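Local coordinates for SusD-like carbohydrate binding protein (Bacteroides vulgatus, PDB 3LEW) that probably binds carbohydrate at the outer membrane for nutrient uptake, at residues A[345-350]-A[370-375]; A[234-239]-A[374-379]; A[351-356]-A[362-367]. All blocks are in the same frame, centred on the assembly; numbering follows the deposited sequence.

Contact 1: residues A[345-350]-A[370-375]; sequences RVAEIY and NDLKTA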
loop_
_atom_site.group_PDB
_atom_site.type_symbol
_atom_site.label_atom_id
_atom_site.label_comp_id
_atom_site.label_asym_id
_atom_site.label_seq_id
_atom_site.Cartn_x
_atom_site.Cartn_y
_atom_site.Cartn_z
ATOM N N ARG A 345 -2.871 6.882 6.561
ATOM C CA ARG A 345 -2.655 8.114 7.300
ATOM C C ARG A 345 -3.553 9.240 6.791
ATOM O O ARG A 345 -4.028 9.235 5.638
ATOM C CB ARG A 345 -1.202 8.573 7.135
ATOM C CG ARG A 345 -0.224 7.573 7.570
ATOM C CD ARG A 345 1.165 8.214 7.641
ATOM N NE ARG A 345 1.814 8.413 6.344
ATOM C CZ ARG A 345 2.178 9.579 5.817
ATOM N NH1 ARG A 345 1.924 10.748 6.406
ATOM N NH2 ARG A 345 2.875 9.574 4.678
ATOM N N VAL A 346 -3.733 10.239 7.638
ATOM C CA VAL A 346 -4.533 11.408 7.255
ATOM C C VAL A 346 -3.958 12.112 5.997
ATOM O O VAL A 346 -4.727 12.592 5.162
ATOM C CB VAL A 346 -4.699 12.418 8.411
ATOM C CG1 VAL A 346 -5.694 13.602 7.958
ATOM C CG2 VAL A 346 -5.252 11.717 9.701
ATOM N N ALA A 347 -2.644 12.179 5.840
ATOM C CA ALA A 347 -2.093 12.802 4.659
ATOM C C ALA A 347 -2.638 12.202 3.360
ATOM O O ALA A 347 -2.809 12.931 2.381
ATOM C CB ALA A 347 -0.525 12.728 4.649
ATOM N N GLU A 348 -2.812 10.884 3.299
ATOM C CA GLU A 348 -3.407 10.256 2.130
ATOM C C GLU A 348 -4.816 10.774 1.864
ATOM O O GLU A 348 -5.224 10.892 0.702
ATOM C CB GLU A 348 -3.421 8.727 2.299
ATOM C CG GLU A 348 -4.005 7.992 1.080
ATOM C CD GLU A 348 -4.377 6.540 1.333
ATOM O OE1 GLU A 348 -4.056 5.975 2.386
ATOM O OE2 GLU A 348 -5.053 5.959 0.441
ATOM N N ILE A 349 -5.579 11.034 2.937
ATOM C CA ILE A 349 -6.959 11.535 2.798
ATOM C C ILE A 349 -6.952 12.937 2.225
ATOM O O ILE A 349 -7.766 13.238 1.361
ATOM C CB ILE A 349 -7.746 11.468 4.127
ATOM C CG1 ILE A 349 -7.636 10.068 4.772
ATOM C CG2 ILE A 349 -9.200 11.881 3.914
ATOM C CD1 ILE A 349 -8.068 8.890 3.809
ATOM N N TYR A 350 -6.005 13.783 2.641
ATOM C CA TYR A 350 -5.867 15.108 2.009
ATOM C C TYR A 350 -5.595 14.954 0.507
ATOM O O TYR A 350 -6.161 15.651 -0.322
ATOM C CB TYR A 350 -4.698 15.897 2.593
ATOM C CG TYR A 350 -4.965 16.692 3.847
ATOM C CD1 TYR A 350 -4.931 16.096 5.103
ATOM C CD2 TYR A 350 -5.200 18.043 3.776
ATOM C CE1 TYR A 350 -5.131 16.821 6.260
ATOM C CE2 TYR A 350 -5.421 18.791 4.945
ATOM C CZ TYR A 350 -5.350 18.173 6.191
ATOM O OH TYR A 350 -5.545 18.954 7.343
ATOM N N ASN A 370 -2.102 22.196 -0.943
ATOM C CA ASN A 370 -1.259 23.187 -0.287
ATOM C C ASN A 370 -1.209 23.017 1.229
ATOM O O ASN A 370 -0.214 23.382 1.833
ATOM C CB ASN A 370 -1.694 24.603 -0.660
ATOM C CG ASN A 370 -1.120 25.056 -2.005
ATOM O OD1 ASN A 370 -0.166 24.454 -2.511
ATOM N ND2 ASN A 370 -1.702 26.091 -2.592
ATOM N N ASP A 371 -2.283 22.529 1.853
ATOM C CA ASP A 371 -2.272 22.233 3.308
ATOM C C ASP A 371 -1.159 21.191 3.612
ATOM O O ASP A 371 -0.399 21.348 4.579
ATOM C CB ASP A 371 -3.600 21.630 3.814
ATOM C CG ASP A 371 -4.740 22.617 3.864
ATOM O OD1 ASP A 371 -4.495 23.850 4.029
ATOM O OD2 ASP A 371 -5.921 22.127 3.753
ATOM N N LEU A 372 -1.106 20.119 2.809
ATOM C CA LEU A 372 -0.105 19.082 3.010
ATOM C C LEU A 372 1.277 19.662 2.728
ATOM O O LEU A 372 2.209 19.482 3.507
ATOM C CB LEU A 372 -0.360 17.888 2.109
ATOM C CG LEU A 372 0.651 16.748 2.163
ATOM C CD1 LEU A 372 0.892 16.217 3.604
ATOM C CD2 LEU A 372 0.163 15.615 1.218
ATOM N N LYS A 373 1.410 20.374 1.615
ATOM C CA LYS A 373 2.704 20.964 1.275
ATOM C C LYS A 373 3.231 21.891 2.405
ATOM O O LYS A 373 4.398 21.779 2.827
ATOM C CB LYS A 373 2.639 21.676 -0.074
ATOM C CG LYS A 373 2.585 20.767 -1.287
ATOM C CD LYS A 373 2.422 21.601 -2.584
ATOM C CE LYS A 373 2.447 20.769 -3.891
ATOM N NZ LYS A 373 3.700 19.953 -4.029
ATOM N N THR A 374 2.382 22.808 2.870
ATOM C CA THR A 374 2.704 23.671 3.981
ATOM C C THR A 374 3.183 22.890 5.220
ATOM O O THR A 374 4.190 23.270 5.877
ATOM C CB THR A 374 1.510 24.577 4.354
ATOM O OG1 THR A 374 1.227 25.432 3.234
ATOM C CG2 THR A 374 1.854 25.459 5.597
ATOM N N ALA A 375 2.466 21.829 5.559
ATOM C CA ALA A 375 2.774 21.048 6.741
ATOM C C ALA A 375 4.193 20.467 6.638
ATOM O O ALA A 375 4.917 20.360 7.664
ATOM C CB ALA A 375 1.737 19.938 6.979
#

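Contact 2: residues A[234-239]-A[374-379]; sequences NYLMTE and TARGAK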
loop_
_atom_site.group_PDB
_atom_site.type_symbol
_atom_site.label_atom_id
_atom_site.label_comp_id
_atom_site.label_asym_id
_atom_site.label_seq_id
_atom_site.Cartn_x
_atom_site.Cartn_y
_atom_site.Cartn_z
ATOM N N ASN A 234 -8.361 16.028 10.804
ATOM C CA ASN A 234 -7.530 16.673 9.768
ATOM C C ASN A 234 -6.081 16.847 10.213
ATOM O O ASN A 234 -5.304 17.610 9.619
ATOM C CB ASN A 234 -8.205 17.985 9.311
ATOM C CG ASN A 234 -8.065 19.120 10.303
ATOM O OD1 ASN A 234 -8.273 20.288 9.942
ATOM N ND2 ASN A 234 -7.735 18.812 11.537
ATOM N N TYR A 235 -5.696 16.055 11.213
ATOM C CA TYR A 235 -4.373 16.137 11.819
ATOM C C TYR A 235 -3.267 15.768 10.829
ATOM O O TYR A 235 -3.357 14.774 10.108
ATOM C CB TYR A 235 -4.250 15.195 13.001
ATOM C CG TYR A 235 -2.938 15.309 13.719
ATOM C CD1 TYR A 235 -2.724 16.322 14.621
ATOM C CD2 TYR A 235 -1.896 14.398 13.507
ATOM C CE1 TYR A 235 -1.517 16.449 15.301
ATOM C CE2 TYR A 235 -0.663 14.517 14.209
ATOM C CZ TYR A 235 -0.495 15.534 15.114
ATOM O OH TYR A 235 0.687 15.735 15.831
ATOM N N LEU A 236 -2.240 16.602 10.783
ATOM C CA LEU A 236 -1.034 16.272 10.057
ATOM C C LEU A 236 0.129 16.328 11.044
ATOM O O LEU A 236 0.240 17.290 11.821
ATOM C CB LEU A 236 -0.795 17.243 8.891
ATOM C CG LEU A 236 -1.731 17.109 7.667
ATOM C CD1 LEU A 236 -1.500 18.196 6.610
ATOM C CD2 LEU A 236 -1.600 15.703 7.007
HETATM N N MSE A 237 0.984 15.308 11.014
HETATM C CA MSE A 237 2.016 15.144 12.043
HETATM C C MSE A 237 3.098 16.206 11.928
HETATM O O MSE A 237 3.274 16.848 10.883
HETATM C CB MSE A 237 2.603 13.723 12.007
HETATM C CG MSE A 237 3.486 13.405 10.807
HETATM SE SE MSE A 237 4.279 11.668 10.924
HETATM C CE MSE A 237 2.883 10.808 9.942
ATOM N N THR A 238 3.781 16.422 13.044
ATOM C CA THR A 238 4.865 17.380 13.102
ATOM C C THR A 238 6.143 16.820 12.474
ATOM O O THR A 238 6.278 15.599 12.189
ATOM C CB THR A 238 5.209 17.734 14.567
ATOM O OG1 THR A 238 5.718 16.566 15.219
ATOM C CG2 THR A 238 3.990 18.279 15.306
ATOM N N GLU A 239 7.111 17.708 12.292
ATOM C CA GLU A 239 8.411 17.290 11.791
ATOM C C GLU A 239 9.053 16.215 12.685
ATOM O O GLU A 239 9.583 15.231 12.189
ATOM C CB GLU A 239 9.332 18.506 11.635
ATOM C CG GLU A 239 10.776 18.193 11.191
ATOM C CD GLU A 239 11.624 19.435 10.890
ATOM O OE1 GLU A 239 11.115 20.587 10.943
ATOM O OE2 GLU A 239 12.814 19.243 10.568
ATOM N N THR A 374 2.382 22.808 2.870
ATOM C CA THR A 374 2.704 23.671 3.981
ATOM C C THR A 374 3.183 22.890 5.220
ATOM O O THR A 374 4.190 23.270 5.877
ATOM C CB THR A 374 1.510 24.577 4.354
ATOM O OG1 THR A 374 1.227 25.432 3.234
ATOM C CG2 THR A 374 1.854 25.459 5.597
ATOM N N ALA A 375 2.466 21.829 5.559
ATOM C CA ALA A 375 2.774 21.048 6.741
ATOM C C ALA A 375 4.193 20.467 6.638
ATOM O O ALA A 375 4.917 20.360 7.664
ATOM C CB ALA A 375 1.737 19.938 6.979
ATOM N N ARG A 376 4.633 20.146 5.421
ATOM C CA ARG A 376 5.954 19.537 5.260
ATOM C C ARG A 376 7.071 20.545 4.937
ATOM O O ARG A 376 8.236 20.172 4.873
ATOM C CB ARG A 376 5.903 18.472 4.177
ATOM C CG ARG A 376 4.834 17.393 4.390
ATOM C CD ARG A 376 4.999 16.601 5.673
ATOM N NE ARG A 376 3.963 15.584 5.800
ATOM C CZ ARG A 376 3.261 15.339 6.901
ATOM N NH1 ARG A 376 3.470 16.010 8.042
ATOM N NH2 ARG A 376 2.323 14.401 6.855
ATOM N N GLY A 377 6.734 21.808 4.719
ATOM C CA GLY A 377 7.750 22.798 4.340
ATOM C C GLY A 377 8.007 22.919 2.842
ATOM O O GLY A 377 8.947 23.574 2.428
ATOM N N ALA A 378 7.164 22.281 2.040
ATOM C CA ALA A 378 7.234 22.332 0.594
ATOM C C ALA A 378 6.659 23.659 0.064
ATOM O O ALA A 378 5.812 24.286 0.702
ATOM C CB ALA A 378 6.459 21.167 0.002
ATOM N N LYS A 379 7.117 24.060 -1.118
ATOM C CA LYS A 379 6.618 25.273 -1.726
ATOM C C LYS A 379 5.166 25.039 -2.141
ATOM O O LYS A 379 4.847 23.999 -2.740
ATOM C CB LYS A 379 7.498 25.684 -2.902
ATOM C CG LYS A 379 8.673 26.545 -2.486
HETATM O O HOH W 1 4.789 19.113 10.054
#

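Contact 3: residues A[351-356]-A[362-367]; sequences LINAEA and DPDAIN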
loop_
_atom_site.group_PDB
_atom_site.type_symbol
_atom_site.label_atom_id
_atom_site.label_comp_id
_atom_site.label_asym_id
_atom_site.label_seq_id
_atom_site.Cartn_x
_atom_site.Cartn_y
_atom_site.Cartn_z
ATOM N N LEU A 351 -4.725 14.013 0.164
ATOM C CA LEU A 351 -4.366 13.797 -1.248
ATOM C C LEU A 351 -5.519 13.195 -2.072
ATOM O O LEU A 351 -5.719 13.599 -3.205
ATOM C CB LEU A 351 -3.139 12.892 -1.321
ATOM C CG LEU A 351 -1.822 13.610 -0.931
ATOM C CD1 LEU A 351 -0.771 12.540 -0.587
ATOM C CD2 LEU A 351 -1.317 14.487 -2.100
ATOM N N ILE A 352 -6.283 12.259 -1.495
ATOM C CA ILE A 352 -7.479 11.711 -2.145
ATOM C C ILE A 352 -8.535 12.823 -2.384
ATOM O O ILE A 352 -9.107 12.912 -3.458
ATOM C CB ILE A 352 -8.144 10.573 -1.319
ATOM C CG1 ILE A 352 -7.251 9.301 -1.258
ATOM C CG2 ILE A 352 -9.557 10.187 -1.874
ATOM C CD1 ILE A 352 -7.620 8.320 -0.205
ATOM N N ASN A 353 -8.792 13.603 -1.348
ATOM C CA ASN A 353 -9.691 14.747 -1.440
ATOM C C ASN A 353 -9.262 15.707 -2.563
ATOM O O ASN A 353 -10.085 16.098 -3.426
ATOM C CB ASN A 353 -9.780 15.424 -0.080
ATOM C CG ASN A 353 -10.891 16.422 0.010
ATOM O OD1 ASN A 353 -10.625 17.628 -0.006
ATOM N ND2 ASN A 353 -12.165 15.947 0.158
ATOM N N ALA A 354 -7.975 16.070 -2.583
ATOM C CA ALA A 354 -7.441 16.914 -3.660
ATOM C C ALA A 354 -7.644 16.327 -5.043
ATOM O O ALA A 354 -8.112 17.001 -5.952
ATOM C CB ALA A 354 -5.949 17.260 -3.441
ATOM N N GLU A 355 -7.325 15.058 -5.215
ATOM C CA GLU A 355 -7.435 14.431 -6.528
ATOM C C GLU A 355 -8.893 14.290 -7.019
ATOM O O GLU A 355 -9.200 14.563 -8.185
ATOM C CB GLU A 355 -6.723 13.061 -6.518
ATOM C CG GLU A 355 -6.680 12.453 -7.897
ATOM C CD GLU A 355 -5.849 11.161 -8.003
ATOM O OE1 GLU A 355 -5.021 10.874 -7.099
ATOM O OE2 GLU A 355 -6.015 10.473 -9.068
ATOM N N ALA A 356 -9.795 13.870 -6.122
ATOM C CA ALA A 356 -11.195 13.771 -6.476
ATOM C C ALA A 356 -11.710 15.153 -6.895
ATOM O O ALA A 356 -12.378 15.307 -7.920
ATOM C CB ALA A 356 -11.991 13.242 -5.295
ATOM N N ASP A 362 -13.353 21.167 -8.971
ATOM C CA ASP A 362 -13.637 21.888 -7.716
ATOM C C ASP A 362 -12.368 22.664 -7.315
ATOM O O ASP A 362 -11.333 22.057 -7.024
ATOM C CB ASP A 362 -14.048 20.878 -6.656
ATOM C CG ASP A 362 -14.386 21.513 -5.311
ATOM O OD1 ASP A 362 -13.932 22.642 -5.042
ATOM O OD2 ASP A 362 -15.038 20.828 -4.487
ATOM N N PRO A 363 -12.441 23.992 -7.292
ATOM C CA PRO A 363 -11.253 24.814 -6.956
ATOM C C PRO A 363 -10.591 24.511 -5.635
ATOM O O PRO A 363 -9.398 24.841 -5.450
ATOM C CB PRO A 363 -11.816 26.242 -6.925
ATOM C CG PRO A 363 -13.088 26.189 -7.638
ATOM C CD PRO A 363 -13.635 24.821 -7.498
ATOM N N ASP A 364 -11.312 23.876 -4.702
ATOM C CA ASP A 364 -10.740 23.563 -3.387
ATOM C C ASP A 364 -9.608 22.515 -3.439
ATOM O O ASP A 364 -8.868 22.392 -2.479
ATOM C CB ASP A 364 -11.833 23.127 -2.392
ATOM C CG ASP A 364 -11.334 23.102 -0.948
ATOM O OD1 ASP A 364 -10.896 24.181 -0.465
ATOM O OD2 ASP A 364 -11.381 22.007 -0.299
ATOM N N ALA A 365 -9.452 21.806 -4.566
ATOM C CA ALA A 365 -8.390 20.829 -4.723
ATOM C C ALA A 365 -7.028 21.399 -4.327
ATOM O O ALA A 365 -6.260 20.772 -3.614
ATOM C CB ALA A 365 -8.330 20.294 -6.147
ATOM N N ILE A 366 -6.726 22.585 -4.816
ATOM C CA ILE A 366 -5.414 23.148 -4.594
ATOM C C ILE A 366 -5.197 23.494 -3.127
ATOM O O ILE A 366 -4.064 23.494 -2.656
ATOM C CB ILE A 366 -5.165 24.357 -5.492
ATOM C CG1 ILE A 366 -3.670 24.689 -5.509
ATOM C CG2 ILE A 366 -6.056 25.512 -5.077
ATOM C CD1 ILE A 366 -3.330 25.925 -6.259
ATOM N N ASN A 367 -6.260 23.765 -2.380
ATOM C CA ASN A 367 -6.077 24.140 -0.978
ATOM C C ASN A 367 -5.672 22.931 -0.134
ATOM O O ASN A 367 -4.831 23.058 0.764
ATOM C CB ASN A 367 -7.354 24.741 -0.432
ATOM C CG ASN A 367 -7.759 25.972 -1.186
ATOM O OD1 ASN A 367 -6.904 26.790 -1.539
ATOM N ND2 ASN A 367 -9.059 26.102 -1.473
#

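Contact 1: residues A[345-350]-A[370-375]
Tyr350 and Ala347 of helix 346-359 meet Asp371 and Leu372 of helix 365-376. The two helices run roughly antiparallel and are joined by a short connection, so they form a helical hairpin. This agrees with the TPR-like helical architecture of the SusD family. The tight part is apolar. Ala347 CB touches Leu372 CD1 at 3.9 Å. The second branch, Leu372 CD2, lies 4.2 Å from Ala347 O, so the leucine fork spans both the methyl and the carbonyl of that one alanine. Leu372 carries CG anti to its backbone N (chi1 177°), which sends the fork across to the other helix. Glu401 of helix 387-401 touches both Ala347 and Leu372.

The other half of the contact lies nearer to solvent, since Asp371 is partly exposed. Tyr350 CE2 sits 3.6 Å from Asp371 CB. It is equally far from Asp371 OD2, which lies in the ring plane at the ring edge. The carboxylate stands almost perpendicular to the ring, 89° between planes, and no hydrogen bond crosses here. Leu230 of helix 219-232 also touches the tyrosine. Its hydroxyl bonds to Asn234 O, and a bound pentaethylene glycol, probably from the crystallisation liquor, lies next to its side chain. Replacing Tyr350 by an alanine would probably open a gap beside Asp371 and leave the carbonyl of Asn234 without its hydroxyl partner.

Farther out, Thr374 is exposed and turns its hydroxyl back to its own helix. Asn370 O is gripped twice there. Thr374 N and Thr374 OG1 reach it from opposite faces of the carbonyl plane, and the OG1 bond to Asn370 O measures 2.9 Å.

Contact 2: residues A[234-239]-A[374-379]
A bend at chi2 (-60°), with CG anti to the carbonyl carbon (chi1 -55°), brings the guanidinium of Arg376 to the backbone of Met237. The side chain starts away from segment 234-239, but its end comes back to it. Arg376 NH1 then lies 3.0 Å from Met237 O. The bond is weak, with an angle at the hydrogen of only 122°. Met237 N lies in the guanidinium plane at its edge. Met237 is modelled as selenomethionine, and its CG packs 3.8 Å from Arg376 NH1.

The stronger partners of this buried arginine lie elsewhere. NH2 forms salt bridges with Glu401 and Glu253, and NH1 bonds to the hydroxyl of Tyr301. Glu253 also accepts from Met237 N, so one carboxylate serves both sides of the contact. These acids are likely to stabilise the positive charge of the arginine.

Leu236 closes the apolar side. Leu236 CD1 touches Ala375 CB at 3.7 Å. Leu236 CD2 comes within 4.1 Å of Arg376 NH2, and the two side chains cross at about a right angle. Ala347 and Tyr350 of helix 346-359 also touch the leucine.

A water joins the two backbones. It lies 2.8 Å from Met237 O and 2.7 Å from Ala375 O. It also sits at the guanidinium edge, in its plane.

Thr238 is the N-cap of the next short helix, 239-242. Through Leu236 on Ala375 and Met237 on Arg376, the loop packs on the C-terminal end of helix 365-376. Gly377 leaves that helix with a positive phi. Gly377 N bonds to Thr374 O and Ala378 N to Lys373 O, the paired bonds of a Schellman motif.

Contact 3: residues A[351-356]-A[362-367]
The amide of Asn353 and the carboxylate of Asp364 approach each other across the contact, but their nearest oxygens, Asn353 OD1 and Asp364 OD2, are 4.5 Å apart. Lys357 bonds to both of these oxygens and so links the two groups, while Lys368 forms a second salt bridge to Asp364 OD2. The other oxygen, Asp364 OD1, is met on its anti side by Asn367 ND2 at 2.8 Å, 34° out of the carboxylate plane. This bond is nearly straight (176°) and lies close to the amide plane of Asn367.

The tight point is between two alanines. Ala365 CB sits 3.3 Å from Ala354 O, and Ala354 CB sits 3.5 Å from Ala365 O. The CA atoms of Ala354 and Ala365 are only 4.2 Å apart. Small side chains let the backbones come this close, consistent with a tight helical hairpin.

Asp362 leads into the second helix through a type I turn to Ala365. Asp362 OD1 accepts a capping bond from Asp364 N at 2.9 Å, from above the carboxylate plane.

The pair lies among other helices. Ala354 packs on Ile394 of helix 387-401, while Ile352 packs on helix 202-215 at Ser210, Arg211 and Leu214.

How the contacts relate
From the N terminus, the chain first reaches loop 234-239, which later meets 374-379. Contact 2 therefore closes the longest loop, with 134 residues between its segments. Contact 1 starts inside that span and ends on the same stretch of helix 365-376, sharing Thr374 and Ala375 with contact 2. Contact 3 is innermost, with five residues between its segments. None of the loops cross. Contacts 1 and 3 pair helices 346-359 and 365-376 at two levels of one hairpin, and Leu372 packs on Leu351 between them. Contact 2 ties the end of the second helix to the loop after helix 219-232. Contacts 2 and 3 do not touch.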